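Side-chain contacts in acyl-CoA dehydrogenase (Geobacillus kaustophilus, PDB 2PG0), which probably catalyses the FAD-dependent alpha,beta-dehydrogenation of carrier-bound acyl chains, as a four-chain flavoenzyme of the acyl-CoA dehydrogenase family: residues Met129-Ala134 and Ala139-Thr144; Asp150-Asn155 and Gly232-Gly237; Ile170-Lys175 and Leu218-Ala223; Val191-Thr196 and Ala227-Gly232; Leu205-Val208 and Asp214-Glu217. All coordinates share one frame; numbering follows the deposited sequence.

How the contacts relate
All five contacts involve the beta domain in the middle of the acyl-CoA dehydrogenase fold. Contact 1 comes first along the chain, in the loop between strands 125-128 and 144-148 that meets the flavin. Contacts 3 and 4, with centres about 9 Å apart, use the neighbouring strands 169-175 and 187-193 of the mixed sheet; their segments alternate in the sequence. Contact 2 spans the longest loop, enclosing contacts 3, 4 and 5, and ties strand 151-161 to the approach of helix 237-273. Contact 5, about 27 Å from contact 2 between centres, lies where strand 216-220 begins and, like contact 1, touches the second subunit. The domain is thus tied to both flavin and helix 237-273.

Contact 1: residues Met129-Ala134 and Ala139-Thr144; sequences MTEPGA and ANISTT. With FAD (flavin-adenine dinucleotide), chain C.
Glu131 reaches across to Ser142 and Thr143 in a buried carboxylate-to-backbone contact that braces the FAD-binding loop of the middle domain, between strands 125-128 and 144-148. OE1 of Glu131 takes the N-H of Ser142 at 2.7 Å in an almost straight bond (178°) on the syn side. OE2 of Glu131 accepts from Thr143 twice: its backbone N, also syn, at 3.0 Å, and its OG1, which comes from above the carboxylate plane at 2.6 Å. Water 2 also donates to Glu131 OE1, at 2.6 Å. Ile141 lies at about a right angle to the glutamate, its CB 3.3 Å from Glu131 OE2. A type I turn from Glu131 to Ala134 folds the first segment. On the flavin side, O2 of FAD accepts from the backbone N of Met129 (2.9 Å) and of Thr130 (3.0 Å), and Thr130 OG1, anti to its own carbonyl carbon (chi1 -52°), donates to FAD N1 at 2.8 Å. Lys158 forms a salt bridge with Glu131 OE2 and also bonds Met129 O. Among these donors the buried carboxylate is probably kept ionised, fixing the residue next to the flavin-binding pair.

Contact 2: residues Asp150-Asn155 and Gly232-Gly237; sequences DYYIVN and GEEGKG
Tyr152 and Glu234 are the facing residues of two backbones that stay well apart, their CA atoms 11.8 Å from each other. Segment 150-155 enters strand 151-161, whereas 232-237 is a loop folded by a type II turn from Glu233 to Lys236, with Gly235 at its positive-phi position. The side chains alone bridge the distance, approaching from opposite directions. Tyr152 OH donates to Glu234 OE2 at 2.6 Å, a short bond. The oxygen sits at the edge of the phenol ring, in its plane, and lies 3.3 Å from Tyr152 CE1. Ring and carboxylate are turned 52° against each other, and the hydroxyl meets OE2 from above the carboxylate plane, 41° out of it. An extended chain beyond CG (chi2 -162°) carries the Glu234 carboxylate out to the phenol. A phenylalanine in place of Tyr152 would probably leave the Glu234 carboxylate without its hydroxyl partner and freer to turn. Around the contact, Tyr152 packs on Ala145 and Lys147 of strand 144-148 and on Leu190 of strand 187-193. Thr176 touches both partners, and Ser188 on strand 187-193 hydrogen-bonds Gly235 N. The bond thus joins strand 151-161 of the beta domain to the loop that leads into helix 237-273.

Contact 3: residues Ile170-Lys175 and Leu218-Ala223; sequences IVVACK and LFFQDA
Ile170 and Leu218, with Val172 and Phe220, bring together two strands whose backbones never pair: even the nearest CA atoms, of Ile170 and Leu218, are 9.8 Å apart, and side chains alone fill the interval. This is face-to-face packing of two sheets, the mixed one holding strand 169-175 and the antiparallel one holding strand 216-220. Each strand contributes alternate residues, two apolar side chains apiece, all four buried. At one end, methyl CG2 of Ile170 meets CD1 of Leu218 at 3.8 Å as the side chains pass at a slant. At the other, Val172 and Phe220 come from opposite directions, and the two valine methyls meet adjacent atoms at the far end of the ring obliquely: CG2 of Val172 is 3.8 Å from CZ of Phe220, and CG1 of Val172 lies 4.2 Å from CE2 of Phe220. Both methyls can reach the ring because CG1 is anti to the backbone N (chi1 -179°) and CG2 anti to the carbonyl carbon. Past Phe220 the chain turns a corner, and Asp222 and Ala223 form a G1 bulge opposite Val154. Phe199 of strand 199-201 touches Ile170 and Leu218, and its ring meets that of Phe220 with the planes nearly parallel. Val192 of strand 187-193 touches both Val172 and Phe220, Ala128 of strand 125-128 lies against Ile170 and Leu218, and Val154 of strand 151-161 packs on Phe220.

Contact 4: residues Val191-Thr196 and Ala227-Gly232; sequences VVERDT and AYNLLG
Val191 and Asn229 are joined by two hydrogen bonds, where strand 187-193 of the middle beta domain receives its edge partner, the short, weakly bonded strand 230-231 of the mixed sheet. Val191 N donates to Asn229 O at 2.9 Å in a nearly straight bond. In return the side chain of Asn229 imitates a backbone donor: its ND2 reaches Val191 O, also at 2.9 Å, though more bent at 131° and with the oxygen tilted out of the amide plane. The side-chain amide thus takes up the carbonyl while the backbone of 227-229 is still in a 3-10 turn. With CG of Asn229 anti to its carbonyl carbon (chi1 -76°), the amide is set beside the strand's edge, facing the Val191 carbonyl. Glu193, one residue beyond Val192, crosses this amide at about a right angle, their flat groups 83° apart; its OE1 comes to 3.6 Å from Asn229 ND2, while OE2 is hydrogen-bonded to Trp114 of helix 108-120. That tryptophan also packs on Val191 and Asn229, so the helix lies against this edge of the sheet. Farther out, the strand ends in a type II turn from Glu193 to Thr196, with Thr196 OG1 bonded to Glu193 O. On the other flank of Asn229, the apolar packing between the two segments comes down to one methyl pair, CG2 of Val191 and CD2 of Leu231, 4.3 Å apart.

Contact 5: residues Leu205-Val208 and Asp214-Glu217; sequences LEKV and DTAE
Leu205 and Thr215 bring the two segments together through one nearly straight backbone bond, Leu205 N to Thr215 O at 2.9 Å and 175°, with the CA atoms of Leu205 and Ala216 5.5 Å apart. Leu205 lies along the opposing chain, its CD1 4.0 Å from Ala216 CA. Lys207 crosses Thr215 at a slant, its chain bent at chi3 and chi4 (both -63°), which brings NZ alongside Thr215 OG1, in a weak bond at 3.3 Å. Water 3 completes the bridge, accepting from Lys207 NZ and Thr215 N, both at 2.9 Å, and probably donating to Leu205 O. Both segments belong to the connection between strands 199-201 and 216-220, an antiparallel pair of the beta domain, the second running into the latter strand, and the side chain of Thr215 comes within about 4 Å of bound FAD. Firmer partners of the ammonium are the carbonyls of Leu210 and Gln213. A methionine in place of Lys207 is likely to leave the Leu210 and Gln213 carbonyls without this donor and the water with one partner fewer. Met350 of the second subunit packs on Leu205 and Lys207, and Glu217 OE2 turns to Gln157 on strand 151-161.

Contact 1: residues Met129-Ala134 and Ala139-Thr144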
# COMPACT_ATOMS: atom_id res chain seq x y z
N MET A 129 31.75 -7.06 10.88
CA MET A 129 31.50 -5.68 11.30
C MET A 129 30.56 -5.74 12.52
O MET A 129 30.91 -5.29 13.62
CB MET A 129 30.79 -4.89 10.18
CG MET A 129 31.56 -4.64 8.86
SD MET A 129 30.53 -3.87 7.56
CE MET A 129 30.30 -5.27 6.47
N THR A 130 29.40 -6.36 12.31
CA THR A 130 28.29 -6.37 13.27
C THR A 130 28.61 -7.03 14.61
O THR A 130 29.25 -8.09 14.67
CB THR A 130 27.05 -7.05 12.62
OG1 THR A 130 26.80 -6.42 11.36
CG2 THR A 130 25.81 -6.91 13.51
N GLU A 131 28.14 -6.40 15.69
CA GLU A 131 28.33 -6.89 17.05
C GLU A 131 26.97 -7.00 17.76
O GLU A 131 25.99 -6.42 17.30
CB GLU A 131 29.26 -5.94 17.81
CG GLU A 131 30.62 -5.75 17.14
CD GLU A 131 31.59 -4.94 17.97
OE1 GLU A 131 31.17 -4.39 19.01
OE2 GLU A 131 32.78 -4.83 17.58
N PRO A 132 26.90 -7.77 18.87
CA PRO A 132 25.63 -7.85 19.60
C PRO A 132 25.02 -6.47 19.88
O PRO A 132 23.81 -6.30 19.74
CB PRO A 132 26.01 -8.55 20.89
CG PRO A 132 27.15 -9.45 20.47
CD PRO A 132 27.93 -8.60 19.51
N GLY A 133 25.86 -5.50 20.23
CA GLY A 133 25.41 -4.16 20.61
C GLY A 133 25.23 -3.15 19.50
O GLY A 133 24.62 -2.09 19.72
N ALA A 134 25.74 -3.45 18.31
CA ALA A 134 25.73 -2.50 17.20
C ALA A 134 25.79 -3.17 15.83
O ALA A 134 26.65 -4.02 15.57
CB ALA A 134 26.87 -1.48 17.35
N ALA A 139 29.65 2.82 13.90
CA ALA A 139 30.67 3.63 14.58
C ALA A 139 30.77 3.28 16.07
O ALA A 139 31.77 3.59 16.71
CB ALA A 139 30.40 5.12 14.37
N ASN A 140 29.74 2.60 16.59
CA ASN A 140 29.64 2.26 18.01
C ASN A 140 30.09 0.84 18.37
O ASN A 140 29.83 0.35 19.47
CB ASN A 140 28.21 2.51 18.51
CG ASN A 140 28.11 2.57 20.02
OD1 ASN A 140 28.94 3.21 20.69
ND2 ASN A 140 27.11 1.90 20.58
N ILE A 141 30.77 0.16 17.44
CA ILE A 141 31.35 -1.16 17.72
C ILE A 141 32.38 -1.06 18.84
O ILE A 141 33.03 -0.02 19.00
CB ILE A 141 31.98 -1.80 16.45
CG1 ILE A 141 33.02 -0.88 15.82
CG2 ILE A 141 30.89 -2.20 15.46
CD1 ILE A 141 33.95 -1.58 14.82
N SER A 142 32.53 -2.12 19.62
CA SER A 142 33.42 -2.06 20.78
C SER A 142 34.53 -3.13 20.82
O SER A 142 35.30 -3.18 21.78
CB SER A 142 32.61 -2.05 22.08
OG SER A 142 31.90 -3.26 22.25
N THR A 143 34.61 -3.96 19.78
CA THR A 143 35.74 -4.90 19.65
C THR A 143 37.03 -4.09 19.61
O THR A 143 37.16 -3.17 18.82
CB THR A 143 35.61 -5.82 18.39
OG1 THR A 143 34.46 -6.65 18.51
CG2 THR A 143 36.85 -6.71 18.24
N THR A 144 37.97 -4.43 20.49
CA THR A 144 39.23 -3.71 20.58
C THR A 144 40.41 -4.53 20.07
O THR A 144 40.42 -5.75 20.16
CB THR A 144 39.55 -3.27 22.04
OG1 THR A 144 39.64 -4.42 22.88
CG2 THR A 144 38.48 -2.33 22.57
PA FAD C . 19.75 -2.74 14.67
O1A FAD C . 19.75 -2.96 16.15
O2A FAD C . 20.88 -1.87 14.19
O5B FAD C . 18.33 -2.12 14.22
C5B FAD C . 17.11 -2.75 14.60
C4B FAD C . 15.96 -2.05 13.88
O4B FAD C . 15.96 -0.68 14.25
C3B FAD C . 16.16 -2.10 12.36
O3B FAD C . 14.91 -2.24 11.71
C2B FAD C . 16.71 -0.74 12.03
O2B FAD C . 16.47 -0.34 10.69
C1B FAD C . 16.01 0.13 13.07
N9A FAD C . 16.73 1.39 13.27
C8A FAD C . 17.97 1.57 13.83
N7A FAD C . 18.27 2.89 13.79
C5A FAD C . 17.24 3.55 13.21
C6A FAD C . 17.03 4.89 12.93
N6A FAD C . 18.01 5.78 13.13
N1A FAD C . 15.85 5.28 12.31
C2A FAD C . 14.89 4.34 11.98
N3A FAD C . 15.10 3.01 12.28
C4A FAD C . 16.26 2.62 12.88
N1 FAD C . 27.09 -8.44 9.50
C2 FAD C . 28.42 -8.45 9.16
O2 FAD C . 29.17 -7.57 9.60
N3 FAD C . 28.92 -9.45 8.33
C4 FAD C . 28.08 -10.44 7.86
O4 FAD C . 28.54 -11.33 7.13
C4X FAD C . 26.73 -10.42 8.20
N5 FAD C . 25.87 -11.40 7.72
C5X FAD C . 24.54 -11.41 8.08
C6 FAD C . 23.72 -12.42 7.60
C7 FAD C . 22.37 -12.44 7.95
C7M FAD C . 21.52 -13.55 7.40
C8 FAD C . 21.84 -11.43 8.78
C8M FAD C . 20.40 -11.38 9.20
C9 FAD C . 22.67 -10.42 9.26
C9A FAD C . 24.03 -10.40 8.91
N10 FAD C . 24.88 -9.39 9.37
C10 FAD C . 26.23 -9.41 9.03
C1' FAD C . 24.36 -8.23 10.19
C2' FAD C . 23.41 -7.25 9.48
O2' FAD C . 24.08 -6.36 8.61
C3' FAD C . 22.70 -6.46 10.57
O3' FAD C . 21.71 -7.31 11.11
C4' FAD C . 22.06 -5.14 10.10
O4' FAD C . 23.03 -4.18 9.74
C5' FAD C . 21.14 -4.53 11.17
O5' FAD C . 21.81 -4.43 12.41
P FAD C . 21.11 -5.04 13.72
O1P FAD C . 20.69 -6.46 13.48
O2P FAD C . 22.03 -4.90 14.90
O3P FAD C . 19.76 -4.17 13.92
O HOH W 1 32.22 -6.74 20.95
O HOH W 2 29.14 -3.59 20.48

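Contact 2: residues Asp150-Asn155 and Gly232-Gly237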
# COMPACT_ATOMS: atom_id res chain seq x y z
N ASP A 150 54.72 -7.21 18.44
CA ASP A 150 54.47 -7.47 17.02
C ASP A 150 53.04 -7.96 16.76
O ASP A 150 52.75 -8.50 15.69
CB ASP A 150 55.47 -8.50 16.47
CG ASP A 150 56.92 -8.05 16.57
OD1 ASP A 150 57.21 -6.86 16.34
OD2 ASP A 150 57.78 -8.91 16.87
N TYR A 151 52.16 -7.79 17.75
CA TYR A 151 50.81 -8.34 17.70
C TYR A 151 49.73 -7.33 18.07
O TYR A 151 50.01 -6.33 18.74
CB TYR A 151 50.69 -9.54 18.63
CG TYR A 151 51.54 -10.72 18.24
CD1 TYR A 151 51.05 -11.70 17.39
CD2 TYR A 151 52.86 -10.84 18.71
CE1 TYR A 151 51.83 -12.79 17.02
CE2 TYR A 151 53.64 -11.92 18.34
CZ TYR A 151 53.12 -12.90 17.50
OH TYR A 151 53.88 -13.97 17.14
N TYR A 152 48.51 -7.60 17.61
CA TYR A 152 47.31 -6.96 18.13
C TYR A 152 46.60 -7.95 19.04
O TYR A 152 46.38 -9.10 18.66
CB TYR A 152 46.36 -6.56 17.00
CG TYR A 152 46.78 -5.35 16.21
CD1 TYR A 152 46.54 -4.06 16.70
CD2 TYR A 152 47.41 -5.48 14.98
CE1 TYR A 152 46.92 -2.94 15.98
CE2 TYR A 152 47.79 -4.36 14.25
CZ TYR A 152 47.54 -3.10 14.76
OH TYR A 152 47.91 -1.99 14.04
N ILE A 153 46.26 -7.50 20.25
CA ILE A 153 45.48 -8.32 21.16
C ILE A 153 44.01 -7.95 20.96
O ILE A 153 43.60 -6.82 21.25
CB ILE A 153 45.90 -8.14 22.65
CG1 ILE A 153 47.43 -8.33 22.83
CG2 ILE A 153 45.10 -9.07 23.56
CD1 ILE A 153 48.03 -9.59 22.21
N VAL A 154 43.22 -8.90 20.45
CA VAL A 154 41.84 -8.63 20.04
C VAL A 154 40.82 -9.19 21.04
O VAL A 154 40.87 -10.37 21.41
CB VAL A 154 41.54 -9.13 18.60
CG1 VAL A 154 40.13 -8.71 18.16
CG2 VAL A 154 42.57 -8.60 17.62
N ASN A 155 39.91 -8.33 21.46
CA ASN A 155 38.85 -8.70 22.37
C ASN A 155 37.51 -8.18 21.87
O ASN A 155 37.38 -7.00 21.56
CB ASN A 155 39.14 -8.17 23.78
CG ASN A 155 40.14 -9.01 24.51
OD1 ASN A 155 39.82 -10.11 24.98
ND2 ASN A 155 41.36 -8.51 24.64
N GLY A 232 45.49 -1.96 5.40
CA GLY A 232 45.50 -0.52 5.18
C GLY A 232 46.11 0.25 6.34
O GLY A 232 47.05 -0.23 6.99
N GLU A 233 45.57 1.43 6.61
CA GLU A 233 46.10 2.31 7.66
C GLU A 233 45.24 2.26 8.92
O GLU A 233 44.02 2.13 8.83
CB GLU A 233 46.24 3.75 7.14
CG GLU A 233 47.07 3.87 5.85
CD GLU A 233 47.30 5.31 5.40
OE1 GLU A 233 46.32 6.03 5.10
OE2 GLU A 233 48.48 5.72 5.33
N GLU A 234 45.89 2.34 10.08
CA GLU A 234 45.20 2.43 11.36
C GLU A 234 44.28 3.65 11.39
O GLU A 234 44.66 4.73 10.95
CB GLU A 234 46.20 2.52 12.51
CG GLU A 234 46.72 1.18 13.01
CD GLU A 234 47.34 1.27 14.40
OE1 GLU A 234 47.89 2.34 14.75
OE2 GLU A 234 47.28 0.27 15.15
N GLY A 235 43.06 3.46 11.88
CA GLY A 235 42.10 4.56 11.99
C GLY A 235 41.42 4.99 10.69
O GLY A 235 40.65 5.96 10.69
N LYS A 236 41.68 4.27 9.60
CA LYS A 236 41.03 4.55 8.32
C LYS A 236 40.02 3.46 7.95
O LYS A 236 39.42 3.50 6.87
CB LYS A 236 42.05 4.73 7.19
CG LYS A 236 43.13 5.78 7.44
CD LYS A 236 42.58 7.19 7.50
CE LYS A 236 43.70 8.21 7.73
NZ LYS A 236 43.14 9.58 7.95
N GLY A 237 39.83 2.50 8.85
CA GLY A 237 38.95 1.36 8.61
C GLY A 237 37.54 1.72 8.19
O GLY A 237 36.96 1.08 7.31

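Contact 3: residues Ile170-Lys175 and Leu218-Ala223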
# COMPACT_ATOMS: atom_id res chain seq x y z
N ILE A 170 39.24 -13.78 7.96
CA ILE A 170 38.13 -12.91 8.34
C ILE A 170 38.61 -11.46 8.43
O ILE A 170 39.52 -11.15 9.20
CB ILE A 170 37.43 -13.37 9.66
CG1 ILE A 170 37.00 -14.84 9.59
CG2 ILE A 170 36.21 -12.50 9.97
CD1 ILE A 170 38.08 -15.85 10.04
N VAL A 171 38.03 -10.58 7.62
CA VAL A 171 38.31 -9.14 7.73
C VAL A 171 37.50 -8.58 8.91
O VAL A 171 36.26 -8.52 8.85
CB VAL A 171 37.99 -8.39 6.41
CG1 VAL A 171 38.23 -6.89 6.58
CG2 VAL A 171 38.84 -8.95 5.25
N VAL A 172 38.20 -8.19 9.97
CA VAL A 172 37.55 -7.78 11.22
C VAL A 172 37.66 -6.27 11.47
O VAL A 172 38.76 -5.71 11.48
CB VAL A 172 38.10 -8.57 12.45
CG1 VAL A 172 37.40 -8.15 13.74
CG2 VAL A 172 37.94 -10.08 12.22
N ALA A 173 36.51 -5.62 11.66
CA ALA A 173 36.48 -4.20 12.04
C ALA A 173 36.60 -4.10 13.55
O ALA A 173 35.80 -4.67 14.29
CB ALA A 173 35.19 -3.53 11.55
N CYS A 174 37.63 -3.39 14.02
CA CYS A 174 37.89 -3.29 15.46
C CYS A 174 38.39 -1.91 15.82
O CYS A 174 38.84 -1.16 14.96
CB CYS A 174 38.89 -4.35 15.89
SG CYS A 174 40.35 -4.38 14.85
N LYS A 175 38.30 -1.56 17.11
CA LYS A 175 38.79 -0.27 17.56
C LYS A 175 40.23 -0.38 18.06
O LYS A 175 40.50 -0.94 19.12
CB LYS A 175 37.87 0.33 18.63
CG LYS A 175 36.51 0.79 18.07
CD LYS A 175 35.97 1.99 18.84
CE LYS A 175 34.58 2.39 18.37
NZ LYS A 175 34.57 2.82 16.95
N LEU A 218 31.40 -14.86 16.12
CA LEU A 218 32.85 -15.01 16.30
C LEU A 218 33.24 -14.40 17.63
O LEU A 218 32.72 -13.35 18.01
CB LEU A 218 33.61 -14.32 15.16
CG LEU A 218 33.30 -14.76 13.72
CD1 LEU A 218 34.08 -13.92 12.72
CD2 LEU A 218 33.59 -16.25 13.50
N PHE A 219 34.17 -15.06 18.32
CA PHE A 219 34.61 -14.62 19.64
C PHE A 219 36.11 -14.41 19.67
O PHE A 219 36.88 -15.25 19.19
CB PHE A 219 34.19 -15.64 20.70
CG PHE A 219 32.71 -15.90 20.74
CD1 PHE A 219 31.86 -15.05 21.45
CD2 PHE A 219 32.16 -17.00 20.08
CE1 PHE A 219 30.48 -15.29 21.49
CE2 PHE A 219 30.78 -17.24 20.11
CZ PHE A 219 29.94 -16.38 20.81
N PHE A 220 36.52 -13.26 20.20
CA PHE A 220 37.92 -12.92 20.33
C PHE A 220 38.19 -12.68 21.81
O PHE A 220 37.73 -11.67 22.37
CB PHE A 220 38.28 -11.69 19.49
CG PHE A 220 37.90 -11.81 18.03
CD1 PHE A 220 38.72 -12.48 17.13
CD2 PHE A 220 36.71 -11.26 17.55
CE1 PHE A 220 38.37 -12.60 15.78
CE2 PHE A 220 36.35 -11.38 16.21
CZ PHE A 220 37.18 -12.05 15.32
N GLN A 221 38.87 -13.63 22.43
CA GLN A 221 39.27 -13.54 23.83
C GLN A 221 40.80 -13.49 23.87
O GLN A 221 41.46 -14.52 23.78
CB GLN A 221 38.70 -14.71 24.64
CG GLN A 221 37.16 -14.68 24.71
CD GLN A 221 36.52 -15.99 25.15
OE1 GLN A 221 35.69 -16.56 24.43
NE2 GLN A 221 36.88 -16.48 26.35
N ASP A 222 41.33 -12.27 23.97
CA ASP A 222 42.76 -12.00 23.86
C ASP A 222 43.37 -12.64 22.62
O ASP A 222 44.40 -13.32 22.70
CB ASP A 222 43.51 -12.43 25.13
CG ASP A 222 43.14 -11.58 26.33
OD1 ASP A 222 43.21 -10.33 26.22
OD2 ASP A 222 42.77 -12.17 27.36
N ALA A 223 42.72 -12.43 21.48
CA ALA A 223 43.16 -13.01 20.22
C ALA A 223 44.49 -12.39 19.82
O ALA A 223 44.61 -11.17 19.76
CB ALA A 223 42.12 -12.77 19.14

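Contact 4: residues Val191-Thr196 and Ala227-Gly232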
# COMPACT_ATOMS: atom_id res chain seq x y z
N VAL A 191 42.96 -8.50 9.43
CA VAL A 191 42.68 -9.85 8.91
C VAL A 191 42.99 -10.89 9.98
O VAL A 191 44.11 -10.96 10.49
CB VAL A 191 43.49 -10.14 7.61
CG1 VAL A 191 43.27 -11.58 7.14
CG2 VAL A 191 43.12 -9.15 6.51
N VAL A 192 41.99 -11.70 10.33
CA VAL A 192 42.17 -12.76 11.32
C VAL A 192 42.14 -14.11 10.62
O VAL A 192 41.19 -14.44 9.91
CB VAL A 192 41.13 -12.69 12.46
CG1 VAL A 192 41.30 -13.87 13.43
CG2 VAL A 192 41.26 -11.37 13.22
N GLU A 193 43.20 -14.89 10.81
CA GLU A 193 43.34 -16.17 10.14
C GLU A 193 42.81 -17.31 11.01
O GLU A 193 42.77 -17.20 12.23
CB GLU A 193 44.80 -16.41 9.75
CG GLU A 193 45.33 -15.41 8.74
CD GLU A 193 46.79 -15.60 8.40
OE1 GLU A 193 47.64 -15.46 9.31
OE2 GLU A 193 47.10 -15.89 7.22
N ARG A 194 42.39 -18.40 10.37
CA ARG A 194 41.96 -19.60 11.08
C ARG A 194 43.04 -20.05 12.07
O ARG A 194 44.23 -19.84 11.81
CB ARG A 194 41.64 -20.72 10.08
CG ARG A 194 41.24 -22.06 10.71
CD ARG A 194 40.85 -23.11 9.67
NE ARG A 194 39.60 -22.78 8.97
CZ ARG A 194 38.38 -22.96 9.46
NH1 ARG A 194 38.20 -23.47 10.68
NH2 ARG A 194 37.32 -22.63 8.73
N ASP A 195 42.63 -20.62 13.20
CA ASP A 195 43.54 -21.16 14.23
C ASP A 195 44.37 -20.10 14.98
O ASP A 195 45.35 -20.44 15.66
CB ASP A 195 44.43 -22.29 13.67
CG ASP A 195 43.62 -23.51 13.23
OD1 ASP A 195 42.57 -23.81 13.83
OD2 ASP A 195 44.05 -24.17 12.26
N THR A 196 43.97 -18.84 14.86
CA THR A 196 44.51 -17.76 15.68
C THR A 196 44.22 -18.09 17.15
O THR A 196 43.08 -18.42 17.49
CB THR A 196 43.86 -16.40 15.31
OG1 THR A 196 44.22 -16.06 13.97
CG2 THR A 196 44.31 -15.28 16.26
N ALA A 227 50.72 -8.17 13.74
CA ALA A 227 50.58 -6.79 13.28
C ALA A 227 50.63 -6.69 11.75
O ALA A 227 50.08 -5.76 11.16
CB ALA A 227 51.65 -5.91 13.91
N TYR A 228 51.32 -7.65 11.13
CA TYR A 228 51.37 -7.82 9.68
C TYR A 228 49.97 -7.88 9.04
O TYR A 228 49.80 -7.52 7.88
CB TYR A 228 52.15 -9.11 9.34
CG TYR A 228 52.12 -9.51 7.88
CD1 TYR A 228 53.15 -9.15 7.01
CD2 TYR A 228 51.05 -10.27 7.36
CE1 TYR A 228 53.13 -9.52 5.67
CE2 TYR A 228 51.02 -10.63 6.01
CZ TYR A 228 52.06 -10.26 5.18
OH TYR A 228 52.05 -10.62 3.85
N ASN A 229 49.00 -8.36 9.82
CA ASN A 229 47.64 -8.59 9.32
C ASN A 229 46.74 -7.36 9.25
O ASN A 229 45.57 -7.46 8.86
CB ASN A 229 46.95 -9.69 10.13
CG ASN A 229 47.44 -11.08 9.78
OD1 ASN A 229 48.41 -11.24 9.05
ND2 ASN A 229 46.76 -12.09 10.31
N LEU A 230 47.27 -6.21 9.66
CA LEU A 230 46.57 -4.94 9.50
C LEU A 230 46.34 -4.67 8.02
O LEU A 230 47.27 -4.72 7.21
CB LEU A 230 47.33 -3.78 10.14
CG LEU A 230 46.72 -2.38 9.96
CD1 LEU A 230 45.40 -2.24 10.72
CD2 LEU A 230 47.69 -1.28 10.37
N LEU A 231 45.09 -4.40 7.66
CA LEU A 231 44.73 -4.08 6.29
C LEU A 231 44.58 -2.57 6.15
O LEU A 231 43.66 -1.97 6.73
CB LEU A 231 43.43 -4.81 5.90
CG LEU A 231 43.05 -4.96 4.43
CD1 LEU A 231 44.12 -5.70 3.63
CD2 LEU A 231 41.71 -5.69 4.33
N GLY A 232 45.49 -1.96 5.40
CA GLY A 232 45.50 -0.52 5.18
C GLY A 232 46.11 0.25 6.34
O GLY A 232 47.05 -0.23 6.99

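Contact 5: residues Leu205-Val208 and Asp214-Glu217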
# COMPACT_ATOMS: atom_id res chain seq x y z
N LEU A 205 24.12 -20.58 13.62
CA LEU A 205 22.89 -19.94 14.06
C LEU A 205 21.68 -20.54 13.36
O LEU A 205 21.69 -20.72 12.15
CB LEU A 205 22.96 -18.43 13.80
CG LEU A 205 23.99 -17.65 14.63
CD1 LEU A 205 24.28 -16.28 14.04
CD2 LEU A 205 23.54 -17.53 16.08
N GLU A 206 20.65 -20.88 14.14
CA GLU A 206 19.38 -21.32 13.56
C GLU A 206 18.56 -20.11 13.11
O GLU A 206 18.19 -19.25 13.91
CB GLU A 206 18.57 -22.15 14.57
CG GLU A 206 19.15 -23.54 14.84
CD GLU A 206 18.24 -24.39 15.72
OE1 GLU A 206 17.26 -23.85 16.31
OE2 GLU A 206 18.49 -25.62 15.83
N LYS A 207 18.26 -20.06 11.81
CA LYS A 207 17.59 -18.90 11.21
C LYS A 207 16.26 -19.28 10.54
O LYS A 207 16.00 -20.47 10.29
CB LYS A 207 18.52 -18.23 10.19
CG LYS A 207 20.00 -18.13 10.62
CD LYS A 207 20.84 -17.39 9.58
CE LYS A 207 20.89 -18.11 8.22
NZ LYS A 207 21.54 -19.44 8.33
N VAL A 208 15.44 -18.28 10.24
CA VAL A 208 14.17 -18.48 9.52
C VAL A 208 14.41 -19.13 8.15
O VAL A 208 13.65 -19.99 7.73
CB VAL A 208 13.40 -17.14 9.35
CG1 VAL A 208 12.22 -17.29 8.39
CG2 VAL A 208 12.94 -16.63 10.72
N ASP A 214 26.23 -20.96 6.48
CA ASP A 214 26.82 -21.18 7.81
C ASP A 214 27.06 -19.86 8.55
O ASP A 214 28.20 -19.43 8.73
CB ASP A 214 28.13 -21.99 7.72
CG ASP A 214 29.13 -21.41 6.73
OD1 ASP A 214 28.78 -21.20 5.55
OD2 ASP A 214 30.28 -21.14 7.14
N THR A 215 25.98 -19.25 9.00
CA THR A 215 26.05 -18.00 9.74
C THR A 215 26.41 -18.30 11.18
O THR A 215 25.83 -19.21 11.79
CB THR A 215 24.71 -17.25 9.72
OG1 THR A 215 24.11 -17.37 8.43
CG2 THR A 215 24.93 -15.77 10.05
N ALA A 216 27.36 -17.55 11.73
CA ALA A 216 27.83 -17.80 13.10
C ALA A 216 28.36 -16.55 13.78
O ALA A 216 28.70 -15.55 13.12
CB ALA A 216 28.89 -18.91 13.11
N GLU A 217 28.44 -16.61 15.10
CA GLU A 217 29.10 -15.57 15.89
C GLU A 217 30.58 -15.90 15.98
O GLU A 217 30.97 -17.07 15.92
CB GLU A 217 28.49 -15.47 17.29
CG GLU A 217 27.03 -15.04 17.31
CD GLU A 217 26.57 -14.63 18.69
OE1 GLU A 217 26.41 -15.52 19.56
OE2 GLU A 217 26.37 -13.42 18.91
O HOH W 3 23.53 -20.37 10.17